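Local coordinates for protein chorismatase (Streptomyces hygroscopicus, PDB 4BPS) that hydrolyses chorismate to pyruvate and a dihydroxylated cyclohexadiene carboxylic acid (DCDC) in the biosynthesis of the immunosuppressants FK506 and FK520, at residues 56-61 and 91-96; 37-42 and 79-84; 202-207 and 276-281; 207-212 and 226-231. All blocks are in the same frame, centred on the assembly; numbering follows the deposited sequence. Where two conformers were deposited one is given.

Interaction 1 (56-61 and 91-96)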
loop_
_atom_site.group_PDB
_atom_site.type_symbol
_atom_site.label_atom_id
_atom_site.label_comp_id
_atom_site.label_asym_id
_atom_site.label_seq_id
_atom_site.Cartn_x
_atom_site.Cartn_y
_atom_site.Cartn_z
ATOM N N GLY A 56 4.385 2.485 22.101
ATOM C CA GLY A 56 4.553 1.208 21.448
ATOM C C GLY A 56 4.036 1.121 20.023
ATOM O O GLY A 56 4.224 0.092 19.338
ATOM N N ALA A 57 3.386 2.174 19.534
ATOM C CA ALA A 57 2.772 2.090 18.213
ATOM C C ALA A 57 3.581 2.926 17.226
ATOM O O ALA A 57 3.715 4.130 17.431
ATOM C CB ALA A 57 1.345 2.599 18.280
ATOM N N PRO A 58 4.152 2.303 16.180
ATOM C CA PRO A 58 4.816 3.099 15.145
ATOM C C PRO A 58 3.852 4.113 14.556
ATOM O O PRO A 58 2.685 3.778 14.288
ATOM C CB PRO A 58 5.194 2.062 14.089
ATOM C CG PRO A 58 5.310 0.795 14.815
ATOM C CD PRO A 58 4.315 0.863 15.947
ATOM N N ARG A 59 4.362 5.313 14.292
ATOM C CA ARG A 59 3.554 6.366 13.720
ATOM C C ARG A 59 4.375 7.255 12.807
ATOM O O ARG A 59 5.543 7.536 13.097
ATOM C CB ARG A 59 2.982 7.213 14.872
ATOM C CG ARG A 59 2.251 8.460 14.478
ATOM C CD ARG A 59 3.188 9.657 14.602
ATOM N NE ARG A 59 2.536 10.900 14.219
ATOM C CZ ARG A 59 2.997 12.105 14.533
ATOM N NH1 ARG A 59 4.106 12.229 15.254
ATOM N NH2 ARG A 59 2.328 13.186 14.147
ATOM N N THR A 60 3.759 7.723 11.729
ATOM C CA THR A 60 4.335 8.815 10.968
ATOM C C THR A 60 3.207 9.509 10.218
ATOM O O THR A 60 2.117 8.962 10.085
ATOM C CB THR A 60 5.428 8.330 9.992
ATOM O OG1 THR A 60 6.272 9.429 9.610
ATOM C CG2 THR A 60 4.858 7.708 8.723
ATOM N N ALA A 61 3.485 10.713 9.715
ATOM C CA ALA A 61 2.559 11.440 8.875
ATOM C C ALA A 61 3.123 11.529 7.473
ATOM O O ALA A 61 4.322 11.798 7.302
ATOM C CB ALA A 61 2.313 12.834 9.430
ATOM N N ALA A 91 10.395 1.893 12.738
ATOM C CA ALA A 91 9.615 1.695 13.948
ATOM C C ALA A 91 8.674 0.539 13.708
ATOM O O ALA A 91 7.999 0.507 12.680
ATOM C CB ALA A 91 8.856 2.956 14.328
ATOM N N TRP A 92 8.620 -0.405 14.645
ATOM C CA TRP A 92 7.831 -1.609 14.464
ATOM C C TRP A 92 7.121 -2.025 15.736
ATOM O O TRP A 92 7.538 -1.699 16.850
ATOM C CB TRP A 92 8.724 -2.747 13.945
ATOM C CG TRP A 92 9.938 -3.049 14.795
ATOM C CD1 TRP A 92 11.198 -2.525 14.647
ATOM C CD2 TRP A 92 10.001 -3.914 15.939
ATOM N NE1 TRP A 92 12.038 -3.011 15.611
ATOM C CE2 TRP A 92 11.331 -3.880 16.404
ATOM C CE3 TRP A 92 9.065 -4.728 16.600
ATOM C CZ2 TRP A 92 11.753 -4.604 17.517
ATOM C CZ3 TRP A 92 9.501 -5.474 17.707
ATOM C CH2 TRP A 92 10.828 -5.391 18.154
ATOM N N ALA A 93 6.030 -2.756 15.530
ATOM C CA ALA A 93 5.307 -3.422 16.610
ATOM C C ALA A 93 4.935 -4.803 16.110
ATOM O O ALA A 93 4.573 -4.960 14.934
ATOM C CB ALA A 93 4.036 -2.652 16.981
ATOM N N ARG A 94 4.995 -5.799 16.994
ATOM C CA ARG A 94 4.661 -7.163 16.594
ATOM C C ARG A 94 3.696 -7.776 17.597
ATOM O O ARG A 94 3.762 -7.497 18.811
ATOM C CB ARG A 94 5.931 -8.034 16.496
ATOM C CG ARG A 94 6.586 -8.367 17.834
ATOM C CD ARG A 94 7.969 -9.066 17.646
ATOM N NE ARG A 94 8.493 -9.493 18.949
ATOM C CZ ARG A 94 8.130 -10.613 19.583
ATOM N NH1 ARG A 94 7.292 -11.466 19.010
ATOM N NH2 ARG A 94 8.587 -10.884 20.803
ATOM N N THR A 95 2.816 -8.623 17.076
ATOM C CA THR A 95 2.159 -9.646 17.877
ATOM C C THR A 95 2.972 -10.921 17.686
ATOM O O THR A 95 3.951 -10.923 16.952
ATOM C CB THR A 95 0.722 -9.865 17.432
ATOM O OG1 THR A 95 0.731 -10.428 16.114
ATOM C CG2 THR A 95 -0.067 -8.554 17.463
ATOM N N ASP A 96 2.618 -12.036 18.322
ATOM C CA ASP A 96 3.372 -13.243 18.041
ATOM C C ASP A 96 3.262 -13.672 16.579
ATOM O O ASP A 96 4.222 -14.248 16.043
ATOM C CB ASP A 96 2.991 -14.367 18.992
ATOM C CG ASP A 96 3.568 -14.150 20.394
ATOM O OD1 ASP A 96 4.628 -13.496 20.541
ATOM O OD2 ASP A 96 2.983 -14.657 21.372
#
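Pro58 lies against the backbone of Ala91, Trp92 and Ala93 where two beta-sheets of the chorismatase meet, the five-stranded one that holds strand 57-62 and the six-stranded one that holds strand 90-94. The short strand segments 57-61 and 91-94 run roughly antiparallel, at 145°, with their axes 5.7 Å apart at the closest point. They are nevertheless not hydrogen-bonded to each other, and the contact is an example of two strands from different sheets packing through small side chains. The proline ring points toward the other strand and lies along it: CB and CG both lie near Ala91 O, and CD near the methyl of Ala93. Pro58 CB meets the methyl of Ala91, CB to CB 3.8 Å. Pro58 CG rests on the backbone of Ala91 and Trp92, 3.4 Å from Ala91 O and 3.5 Å from Trp92 C. The two alanines that flank Trp92 both turn their methyls toward Pro58, whereas the indole leaves on the other side of its strand and hydrogen-bonds through NE1 to Asp87. Only these methyls face the proline ring, and Pro58 CA and Ala91 CA are 5.1 Å apart. Around the ring, Val102 of strand 98-105 also packs on Pro58. At the far end the methyl of Ala93 is wedged between two atoms of the other segment, its CB 3.7 Å from Pro58 CD and 3.6 Å from Gly56 O.

Interaction 2 (37-42 and 79-84)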
loop_
_atom_site.group_PDB
_atom_site.type_symbol
_atom_site.label_atom_id
_atom_site.label_comp_id
_atom_site.label_asym_id
_atom_site.label_seq_id
_atom_site.Cartn_x
_atom_site.Cartn_y
_atom_site.Cartn_z
ATOM N N THR A 37 -5.586 -3.380 20.566
ATOM C CA THR A 37 -5.186 -4.052 19.335
ATOM C C THR A 37 -4.438 -3.151 18.349
ATOM O O THR A 37 -4.021 -3.627 17.292
ATOM C CB THR A 37 -6.421 -4.632 18.605
ATOM O OG1 THR A 37 -7.271 -3.569 18.163
ATOM C CG2 THR A 37 -7.212 -5.601 19.506
ATOM N N VAL A 38 -4.251 -1.875 18.667
ATOM C CA VAL A 38 -3.566 -0.963 17.749
ATOM C C VAL A 38 -2.121 -1.388 17.558
ATOM O O VAL A 38 -1.385 -1.570 18.528
ATOM C CB VAL A 38 -3.635 0.493 18.277
ATOM C CG1 VAL A 38 -2.759 1.423 17.466
ATOM C CG2 VAL A 38 -5.065 1.011 18.246
ATOM N N LEU A 39 -1.728 -1.528 16.296
ATOM C CA LEU A 39 -0.360 -1.851 15.912
ATOM C C LEU A 39 0.381 -0.584 15.523
ATOM O O LEU A 39 1.486 -0.372 15.984
ATOM C CB LEU A 39 -0.326 -2.804 14.720
ATOM C CG LEU A 39 -0.357 -4.295 14.910
ATOM C CD1 LEU A 39 -0.476 -4.952 13.557
ATOM C CD2 LEU A 39 0.943 -4.752 15.592
ATOM N N GLY A 40 -0.215 0.246 14.675
ATOM C CA GLY A 40 0.499 1.401 14.170
ATOM C C GLY A 40 -0.438 2.325 13.433
ATOM O O GLY A 40 -1.582 1.955 13.162
ATOM N N LEU A 41 0.064 3.515 13.112
ATOM C CA LEU A 41 -0.773 4.602 12.628
ATOM C C LEU A 41 -0.062 5.387 11.539
ATOM O O LEU A 41 1.106 5.752 11.695
ATOM C CB LEU A 41 -1.089 5.568 13.798
ATOM C CG LEU A 41 -1.725 5.041 15.085
ATOM C CD1 LEU A 41 -0.653 4.691 16.086
ATOM C CD2 LEU A 41 -2.636 6.092 15.630
ATOM N N ILE A 42 -0.784 5.676 10.461
ATOM C CA ILE A 42 -0.283 6.523 9.380
ATOM C C ILE A 42 -1.228 7.707 9.241
ATOM O O ILE A 42 -2.418 7.532 8.960
ATOM C CB ILE A 42 -0.213 5.758 8.036
ATOM C CG1 ILE A 42 0.648 4.491 8.180
ATOM C CG2 ILE A 42 0.273 6.685 6.936
ATOM C CD1 ILE A 42 2.105 4.745 8.546
ATOM N N GLN A 79 -3.895 -7.739 17.364
ATOM C CA GLN A 79 -4.249 -7.966 18.757
ATOM C C GLN A 79 -3.171 -7.271 19.569
ATOM O O GLN A 79 -2.285 -6.631 18.995
ATOM C CB GLN A 79 -4.382 -9.451 19.080
ATOM C CG GLN A 79 -3.132 -10.264 18.969
ATOM C CD GLN A 79 -3.445 -11.770 18.884
ATOM O OE1 GLN A 79 -3.363 -12.359 17.797
ATOM N NE2 GLN A 79 -3.750 -12.396 20.017
ATOM N N ARG A 80 -3.249 -7.356 20.895
ATOM C CA ARG A 80 -2.303 -6.651 21.739
ATOM C C ARG A 80 -0.858 -6.904 21.306
ATOM O O ARG A 80 -0.411 -8.036 21.323
ATOM C CB ARG A 80 -2.520 -7.143 23.177
ATOM C CG ARG A 80 -1.537 -6.578 24.188
ATOM C CD ARG A 80 -1.821 -7.057 25.629
ATOM N NE ARG A 80 -2.023 -8.514 25.759
ATOM C CZ ARG A 80 -1.036 -9.415 25.833
ATOM N NH1 ARG A 80 0.228 -9.029 25.807
ATOM N NH2 ARG A 80 -1.310 -10.712 25.968
ATOM N N PRO A 81 -0.114 -5.854 20.939
ATOM C CA PRO A 81 1.272 -6.118 20.555
ATOM C C PRO A 81 2.081 -6.599 21.751
ATOM O O PRO A 81 1.907 -6.127 22.888
ATOM C CB PRO A 81 1.772 -4.753 20.087
ATOM C CG PRO A 81 0.509 -4.066 19.573
ATOM C CD PRO A 81 -0.535 -4.492 20.563
ATOM N N VAL A 82 3.003 -7.509 21.469
ATOM C CA VAL A 82 3.821 -8.085 22.510
ATOM C C VAL A 82 5.180 -7.402 22.656
ATOM O O VAL A 82 5.820 -7.530 23.713
ATOM C CB VAL A 82 4.029 -9.614 22.288
ATOM C CG1 VAL A 82 2.651 -10.310 22.254
ATOM C CG2 VAL A 82 4.854 -9.931 21.054
ATOM N N GLU A 83 5.629 -6.695 21.621
ATOM C CA GLU A 83 6.913 -5.996 21.660
ATOM C C GLU A 83 6.908 -4.948 20.568
ATOM O O GLU A 83 6.309 -5.179 19.502
ATOM C CB GLU A 83 8.073 -6.966 21.414
ATOM C CG GLU A 83 9.438 -6.349 21.653
ATOM C CD GLU A 83 10.604 -7.268 21.304
ATOM O OE1 GLU A 83 10.458 -8.174 20.457
ATOM O OE2 GLU A 83 11.693 -7.078 21.917
ATOM N N SER A 84 7.590 -3.828 20.815
ATOM C CA SER A 84 7.816 -2.801 19.807
ATOM C C SER A 84 9.261 -2.353 19.887
ATOM O O SER A 84 9.928 -2.571 20.913
ATOM C CB SER A 84 6.899 -1.619 20.082
ATOM O OG SER A 84 5.574 -2.062 20.097
#
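Pro81 and Leu39 supply the apolar part of this contact, Thr37 and Gln79 its backbone part, and no hydrogen bond joins the two segments directly. In the apolar part, Pro81 points its ring toward strand 38-44, and CG reaches Leu39 CD2 at 4.1 Å. The leucine starts off to one side; with CG beside its own backbone N and turned from the carbonyl carbon (chi1 -88°), its end swings nearer to the proline. Leu39 also touches Ala93 of strand 90-94. The second kind is ring carbon against carbonyl oxygen: Pro81 CG lies 3.3 Å from Val38 O, and CD stands a little farther from the same oxygen. The third is packing of Thr37 on the Gln79 backbone, where the CA atoms come nearest: Thr37 CA is 3.8 Å from Gln79 C, and the methyl CG2 of Thr37 rests 3.9 Å from Gln79 CA. The polar ends of both residues turn to other partners, Thr37 OG1 to Asp35 and His77, and the Gln79 amide to Ser16 and Thr18. Leu39 is also part of a classic beta bulge, where it and Gly40 both face Trp76. The contact joins the start of the central strand 38-44 of one sheet to the segment leading into strand 83-87, an outermost strand of the other. With no hydrogen bond between the segments, it rests on apolar and van der Waals packing.

Interaction 3 (202-207 and 276-281)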
loop_
_atom_site.group_PDB
_atom_site.type_symbol
_atom_site.label_atom_id
_atom_site.label_comp_id
_atom_site.label_asym_id
_atom_site.label_seq_id
_atom_site.Cartn_x
_atom_site.Cartn_y
_atom_site.Cartn_z
ATOM N N ILE A 202 -0.700 -15.733 0.161
ATOM C CA ILE A 202 -0.878 -16.086 -1.254
ATOM C C ILE A 202 -0.930 -14.809 -2.074
ATOM O O ILE A 202 -1.828 -13.990 -1.915
ATOM C CB ILE A 202 -2.169 -16.902 -1.466
ATOM C CG1 ILE A 202 -2.127 -18.224 -0.686
ATOM C CG2 ILE A 202 -2.372 -17.178 -2.965
ATOM C CD1 ILE A 202 -3.489 -18.919 -0.582
ATOM N N ASN A 203 0.050 -14.626 -2.947
ATOM C CA ASN A 203 0.063 -13.457 -3.828
ATOM C C ASN A 203 -0.771 -13.762 -5.060
ATOM O O ASN A 203 -0.699 -14.859 -5.630
ATOM C CB ASN A 203 1.496 -13.073 -4.157
ATOM C CG ASN A 203 2.219 -12.526 -2.948
ATOM O OD1 ASN A 203 1.617 -11.885 -2.096
ATOM N ND2 ASN A 203 3.515 -12.790 -2.862
ATOM N N ILE A 204 -1.561 -12.776 -5.465
ATOM C CA ILE A 204 -2.585 -12.945 -6.479
ATOM C C ILE A 204 -2.346 -11.979 -7.623
ATOM O O ILE A 204 -2.123 -10.775 -7.408
ATOM C CB ILE A 204 -3.988 -12.705 -5.843
ATOM C CG1 ILE A 204 -4.211 -13.730 -4.716
ATOM C CG2 ILE A 204 -5.082 -12.803 -6.890
ATOM C CD1 ILE A 204 -5.238 -13.289 -3.664
ATOM N N GLU A 205 -2.419 -12.515 -8.842
ATOM C CA GLU A 205 -2.332 -11.705 -10.061
ATOM C C GLU A 205 -3.728 -11.453 -10.643
ATOM O O GLU A 205 -4.717 -12.059 -10.210
ATOM C CB GLU A 205 -1.423 -12.371 -11.103
ATOM C CG GLU A 205 0.022 -12.466 -10.641
ATOM C CD GLU A 205 0.640 -11.099 -10.377
ATOM O OE1 GLU A 205 0.808 -10.296 -11.334
ATOM O OE2 GLU A 205 0.934 -10.801 -9.194
ATOM N N ASN A 206 -3.793 -10.559 -11.630
ATOM C CA ASN A 206 -5.042 -10.169 -12.317
ATOM C C ASN A 206 -4.941 -10.684 -13.735
ATOM O O ASN A 206 -4.031 -10.302 -14.435
ATOM C CB ASN A 206 -5.118 -8.620 -12.352
ATOM C CG ASN A 206 -6.298 -8.036 -13.176
ATOM O OD1 ASN A 206 -6.807 -8.623 -14.133
ATOM N ND2 ASN A 206 -6.711 -6.826 -12.782
ATOM N N PRO A 207 -5.878 -11.526 -14.200
ATOM C CA PRO A 207 -5.727 -12.157 -15.528
ATOM C C PRO A 207 -5.641 -11.292 -16.796
ATOM O O PRO A 207 -5.285 -11.783 -17.880
ATOM C CB PRO A 207 -7.011 -12.998 -15.642
ATOM C CG PRO A 207 -7.524 -13.173 -14.359
ATOM C CD PRO A 207 -7.037 -12.066 -13.472
ATOM N N ALA A 276 -14.601 -14.696 -7.709
ATOM C CA ALA A 276 -14.603 -16.107 -7.354
ATOM C C ALA A 276 -13.628 -16.938 -8.184
ATOM O O ALA A 276 -12.872 -17.728 -7.610
ATOM C CB ALA A 276 -16.015 -16.682 -7.481
ATOM N N GLU A 277 -13.659 -16.795 -9.502
ATOM C CA GLU A 277 -12.863 -17.685 -10.311
ATOM C C GLU A 277 -11.386 -17.323 -10.238
ATOM O O GLU A 277 -10.549 -18.222 -10.253
ATOM C CB GLU A 277 -13.379 -17.716 -11.759
ATOM C CG GLU A 277 -12.615 -18.618 -12.709
ATOM C CD GLU A 277 -12.618 -20.078 -12.352
ATOM O OE1 GLU A 277 -13.426 -20.522 -11.517
ATOM O OE2 GLU A 277 -11.794 -20.813 -12.950
ATOM N N ASN A 278 -11.048 -16.037 -10.136
ATOM C CA ASN A 278 -9.641 -15.689 -9.999
ATOM C C ASN A 278 -9.105 -16.200 -8.669
ATOM O O ASN A 278 -7.991 -16.733 -8.595
ATOM C CB ASN A 278 -9.407 -14.170 -10.107
ATOM C CG ASN A 278 -7.942 -13.838 -10.263
ATOM O OD1 ASN A 278 -7.278 -14.385 -11.132
ATOM N ND2 ASN A 278 -7.420 -12.983 -9.390
ATOM N N LEU A 279 -9.887 -16.033 -7.608
ATOM C CA LEU A 279 -9.433 -16.494 -6.302
ATOM C C LEU A 279 -9.288 -18.021 -6.298
ATOM O O LEU A 279 -8.278 -18.544 -5.820
ATOM C CB LEU A 279 -10.349 -15.965 -5.196
ATOM C CG LEU A 279 -10.240 -14.442 -4.979
ATOM C CD1 LEU A 279 -11.062 -14.043 -3.780
ATOM C CD2 LEU A 279 -8.816 -13.930 -4.823
ATOM N N ARG A 280 -10.250 -18.729 -6.902
ATOM C CA ARG A 280 -10.159 -20.182 -6.994
ATOM C C ARG A 280 -8.883 -20.609 -7.691
ATOM O O ARG A 280 -8.233 -21.551 -7.262
ATOM C CB ARG A 280 -11.379 -20.761 -7.744
ATOM C CG ARG A 280 -11.430 -22.313 -7.752
ATOM C CD ARG A 280 -12.518 -22.903 -8.706
ATOM N NE ARG A 280 -12.182 -22.731 -10.124
ATOM C CZ ARG A 280 -11.385 -23.547 -10.814
ATOM N NH1 ARG A 280 -10.845 -24.617 -10.225
ATOM N NH2 ARG A 280 -11.113 -23.296 -12.090
ATOM N N ARG A 281 -8.546 -19.921 -8.781
ATOM C CA ARG A 281 -7.362 -20.255 -9.564
ATOM C C ARG A 281 -6.080 -20.017 -8.760
ATOM O O ARG A 281 -5.036 -20.569 -9.100
ATOM C CB ARG A 281 -7.372 -19.500 -10.910
ATOM C CG ARG A 281 -8.316 -20.135 -11.998
ATOM C CD ARG A 281 -8.559 -19.248 -13.251
ATOM N NE ARG A 281 -9.312 -19.939 -14.321
ATOM C CZ ARG A 281 -8.758 -20.638 -15.328
ATOM N NH1 ARG A 281 -7.425 -20.748 -15.392
ATOM N NH2 ARG A 281 -9.527 -21.259 -16.275
#
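Asn278 carries the tight side of this contact, its carboxamide inserted among Ile204, Glu205 and Pro207. Asn278 ND2 donates to Glu205 O at 3.0 Å, with an N-H...O angle of 157°; the carbonyl is approached almost end-on, and its oxygen lies close to the plane of the amide. The same nitrogen hydrogen-bonds Val273 O at the end of helix 259-274, so the buried NH2 group bridges two backbone carbonyls. A first torsion of -168° carries the amide away from its own backbone N and out toward the strand. There Asn278 ND2 also packs 3.4 Å from the methyl Ile204 CG2, while on the other branch Asn278 OD1 lies 3.3 Å from Pro207 CD. Asn278 thus meets the chain just where strand 201-204 gives way to loop. That strand belongs to the seven-stranded mixed sheet of this YjgF-fold enzyme, and helix 276-281 packs beside it; Leu279 and Ile204 meet obliquely, CD2 to CD1 at 3.8 Å, and both also touch Leu240 of the neighbouring strand 239-249. The outer side is looser and polar. Glu277, Arg280 and Arg281 are exposed there and form a salt-bridge network within the helix. Arg280 grips the carboxylate side-on with two nitrogens, NE to Glu277 OE1 and NH2 to Glu277 OE2, the latter at 2.7 Å on the syn lone pair. Arg281 NE reaches Glu277 OE2 from the anti side at 3.0 Å, a more bent bond of 131°, with the oxygen tilted from its guanidinium plane.

Interaction 4 (207-212 and 226-231). With 3EB (3-(2-carboxyethyl)benzoic acid), chain B.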
loop_
_atom_site.group_PDB
_atom_site.type_symbol
_atom_site.label_atom_id
_atom_site.label_comp_id
_atom_site.label_asym_id
_atom_site.label_seq_id
_atom_site.Cartn_x
_atom_site.Cartn_y
_atom_site.Cartn_z
ATOM N N PRO A 207 -5.878 -11.526 -14.200
ATOM C CA PRO A 207 -5.727 -12.157 -15.528
ATOM C C PRO A 207 -5.641 -11.292 -16.796
ATOM O O PRO A 207 -5.285 -11.783 -17.880
ATOM C CB PRO A 207 -7.011 -12.998 -15.642
ATOM C CG PRO A 207 -7.524 -13.173 -14.359
ATOM C CD PRO A 207 -7.037 -12.066 -13.472
ATOM N N ALA A 208 -6.025 -10.039 -16.683
ATOM C CA ALA A 208 -5.942 -9.101 -17.830
ATOM C C ALA A 208 -4.928 -7.984 -17.589
ATOM O O ALA A 208 -4.951 -6.965 -18.301
ATOM C CB ALA A 208 -7.320 -8.520 -18.124
ATOM N N VAL A 209 -4.046 -8.173 -16.601
ATOM C CA VAL A 209 -3.034 -7.163 -16.290
ATOM C C VAL A 209 -1.700 -7.869 -16.206
ATOM O O VAL A 209 -1.574 -8.918 -15.564
ATOM C CB VAL A 209 -3.370 -6.405 -14.980
ATOM C CG1 VAL A 209 -2.234 -5.472 -14.571
ATOM C CG2 VAL A 209 -4.662 -5.587 -15.173
ATOM N N LEU A 210 -0.701 -7.299 -16.869
ATOM C CA LEU A 210 0.615 -7.897 -16.887
ATOM C C LEU A 210 1.255 -7.820 -15.492
ATOM O O LEU A 210 1.197 -6.792 -14.822
ATOM C CB LEU A 210 1.484 -7.153 -17.908
ATOM C CG LEU A 210 2.875 -7.731 -18.195
ATOM C CD1 LEU A 210 2.824 -9.161 -18.739
ATOM C CD2 LEU A 210 3.618 -6.817 -19.158
ATOM N N THR A 211 1.902 -8.905 -15.078
ATOM C CA THR A 211 2.665 -8.914 -13.827
ATOM C C THR A 211 3.679 -7.781 -13.827
ATOM O O THR A 211 4.417 -7.598 -14.808
ATOM C CB THR A 211 3.329 -10.277 -13.683
ATOM O OG1 THR A 211 2.292 -11.249 -13.499
ATOM C CG2 THR A 211 4.276 -10.354 -12.506
ATOM N N ALA A 212 3.701 -7.013 -12.738
ATOM C CA ALA A 212 4.466 -5.760 -12.684
ATOM C C ALA A 212 5.929 -5.971 -13.071
ATOM O O ALA A 212 6.476 -5.196 -13.870
ATOM C CB ALA A 212 4.324 -5.119 -11.303
ATOM N N PHE A 226 5.438 -6.135 -7.567
ATOM C CA PHE A 226 4.346 -6.231 -6.586
ATOM C C PHE A 226 3.273 -7.171 -7.114
ATOM O O PHE A 226 3.091 -7.291 -8.334
ATOM C CB PHE A 226 3.709 -4.862 -6.221
ATOM C CG PHE A 226 3.140 -4.096 -7.388
ATOM C CD1 PHE A 226 3.919 -3.201 -8.119
ATOM C CD2 PHE A 226 1.812 -4.248 -7.747
ATOM C CE1 PHE A 226 3.392 -2.496 -9.172
ATOM C CE2 PHE A 226 1.277 -3.545 -8.807
ATOM C CZ PHE A 226 2.070 -2.683 -9.532
ATOM N N ALA A 227 2.521 -7.764 -6.192
ATOM C CA ALA A 227 1.358 -8.572 -6.539
ATOM C C ALA A 227 0.133 -7.680 -6.669
ATOM O O ALA A 227 0.120 -6.570 -6.141
ATOM C CB ALA A 227 1.110 -9.611 -5.466
ATOM N N ARG A 228 -0.925 -8.169 -7.316
ATOM C CA ARG A 228 -2.143 -7.358 -7.490
ATOM C C ARG A 228 -3.078 -7.442 -6.258
ATOM O O ARG A 228 -3.906 -6.540 -6.030
ATOM C CB ARG A 228 -2.866 -7.735 -8.795
ATOM C CG ARG A 228 -1.969 -7.570 -10.011
ATOM C CD ARG A 228 -1.596 -6.120 -10.244
ATOM N NE ARG A 228 -0.547 -6.011 -11.254
ATOM C CZ ARG A 228 -0.214 -4.862 -11.834
ATOM N NH1 ARG A 228 -0.844 -3.739 -11.520
ATOM N NH2 ARG A 228 0.754 -4.850 -12.744
ATOM N N ALA A 229 -2.929 -8.491 -5.449
ATOM C CA ALA A 229 -3.613 -8.624 -4.140
ATOM C C ALA A 229 -2.852 -9.703 -3.365
ATOM O O ALA A 229 -2.046 -10.445 -3.966
ATOM C CB ALA A 229 -5.070 -9.019 -4.333
ATOM N N THR A 230 -3.098 -9.796 -2.058
ATOM C CA THR A 230 -2.516 -10.841 -1.244
ATOM C C THR A 230 -3.574 -11.346 -0.280
ATOM O O THR A 230 -4.234 -10.543 0.396
ATOM C CB THR A 230 -1.314 -10.306 -0.426
ATOM O OG1 THR A 230 -0.294 -9.882 -1.350
ATOM C CG2 THR A 230 -0.745 -11.356 0.524
ATOM N N TRP A 231 -3.736 -12.668 -0.224
ATOM C CA TRP A 231 -4.540 -13.316 0.810
ATOM C C TRP A 231 -3.614 -13.672 1.969
ATOM O O TRP A 231 -2.597 -14.347 1.763
ATOM C CB TRP A 231 -5.217 -14.596 0.277
ATOM C CG TRP A 231 -5.919 -15.290 1.408
ATOM C CD1 TRP A 231 -5.384 -16.206 2.286
ATOM C CD2 TRP A 231 -7.244 -15.028 1.879
ATOM N NE1 TRP A 231 -6.321 -16.548 3.255
ATOM C CE2 TRP A 231 -7.468 -15.836 3.026
ATOM C CE3 TRP A 231 -8.272 -14.196 1.436
ATOM C CZ2 TRP A 231 -8.677 -15.826 3.714
ATOM C CZ3 TRP A 231 -9.463 -14.181 2.133
ATOM C CH2 TRP A 231 -9.656 -14.996 3.244
HETATM C C 3EB B . 0.414 -0.142 -11.992
HETATM O O 3EB B . 1.564 -0.329 -12.405
HETATM C CA 3EB B . -0.020 1.172 -11.407
HETATM O OAB 3EB B . 5.266 0.659 -7.654
HETATM O OAD 3EB B . 4.498 -0.179 -5.749
HETATM C CAE 3EB B . 0.328 0.253 -8.523
HETATM C CAF 3EB B . 0.613 -0.419 -7.341
HETATM C CAG 3EB B . 1.324 0.966 -9.191
HETATM C CAH 3EB B . 1.888 -0.379 -6.802
HETATM C CAL 3EB B . 4.315 0.290 -6.935
HETATM C CAM 3EB B . 2.608 0.978 -8.644
HETATM C CAN 3EB B . 2.907 0.297 -7.465
HETATM O OXT 3EB B . -0.508 -1.039 -12.090
HETATM C C2 3EB B . 1.041 1.763 -10.454
HETATM O O HOH W 1 1.688 -7.776 -10.692
#
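The Arg228 guanidinium has Val209 over one face and the rim of the steeply turned Phe226 ring against the other, while its edge serves the bound ligand, so that one group is both packed and bonded. The methyl Val209 CG1 stands 3.5 Å from Arg228 CZ, above the middle of the group; on the other face Phe226 CE2 lies over the rim of the guanidinium. At the edge, close to the guanidinium plane, Arg228 NH1 donates to OXT of the 3-(2-carboxyethyl)benzoic acid at 2.8 Å and 154°. Arg228 NH2 is held by the hydroxyl of Tyr215, another substrate-binding residue, and only weakly by Leu210 O, at 2.9 Å but 129°. NE, in turn, donates to a water that also accepts from Ala212 N and donates to Phe226 O, tying the loop 207-212 to the chain that leads into strand 229-232. This is the active-site pocket of the chorismatase, beside a classic beta bulge in which Arg228 and Ala229 both face Ile204 of the adjoining strand. A bend at chi2 (-65°) turns the arginine chain so that its head reaches the ligand carboxylate. The phenyl ring of Phe226 is itself covered on both faces. The methyl Ala212 CB makes a CH-pi contact 3.8 Å from the ring centroid, offset toward the rim, and the ligand's aromatic ring lies over the opposite face, with 3EB CAN 3.3 Å from Phe226 CE1. The ligand is further hydrogen-bonded by Tyr155, Tyr215 and Arg162.

How the interactions relate
The four contacts fall into two pairs, with interactions 1 and 2 across the chain's centre from interaction 4. Interactions 1 and 2, centred 6 Å apart, bring together the same two N-terminal sheets: strands 57-62 and 38-44 are neighbours in one, 90-94 and 83-87 in the other, and the segments alternate along the chain. Gly56 O and Ser84 OG link the pair. Interactions 3 and 4, 9 Å apart, share Pro207 and the adjacent strands 201-204 and 229-232, with interaction 4 nested inside the loop closed by interaction 3; Glu205 OE1 joins Thr211 OG1. Centres of the two pairs lie about 27 to 30 Å apart, separating sheet-to-sheet packing from the ligand pocket, which only interaction 4 enters.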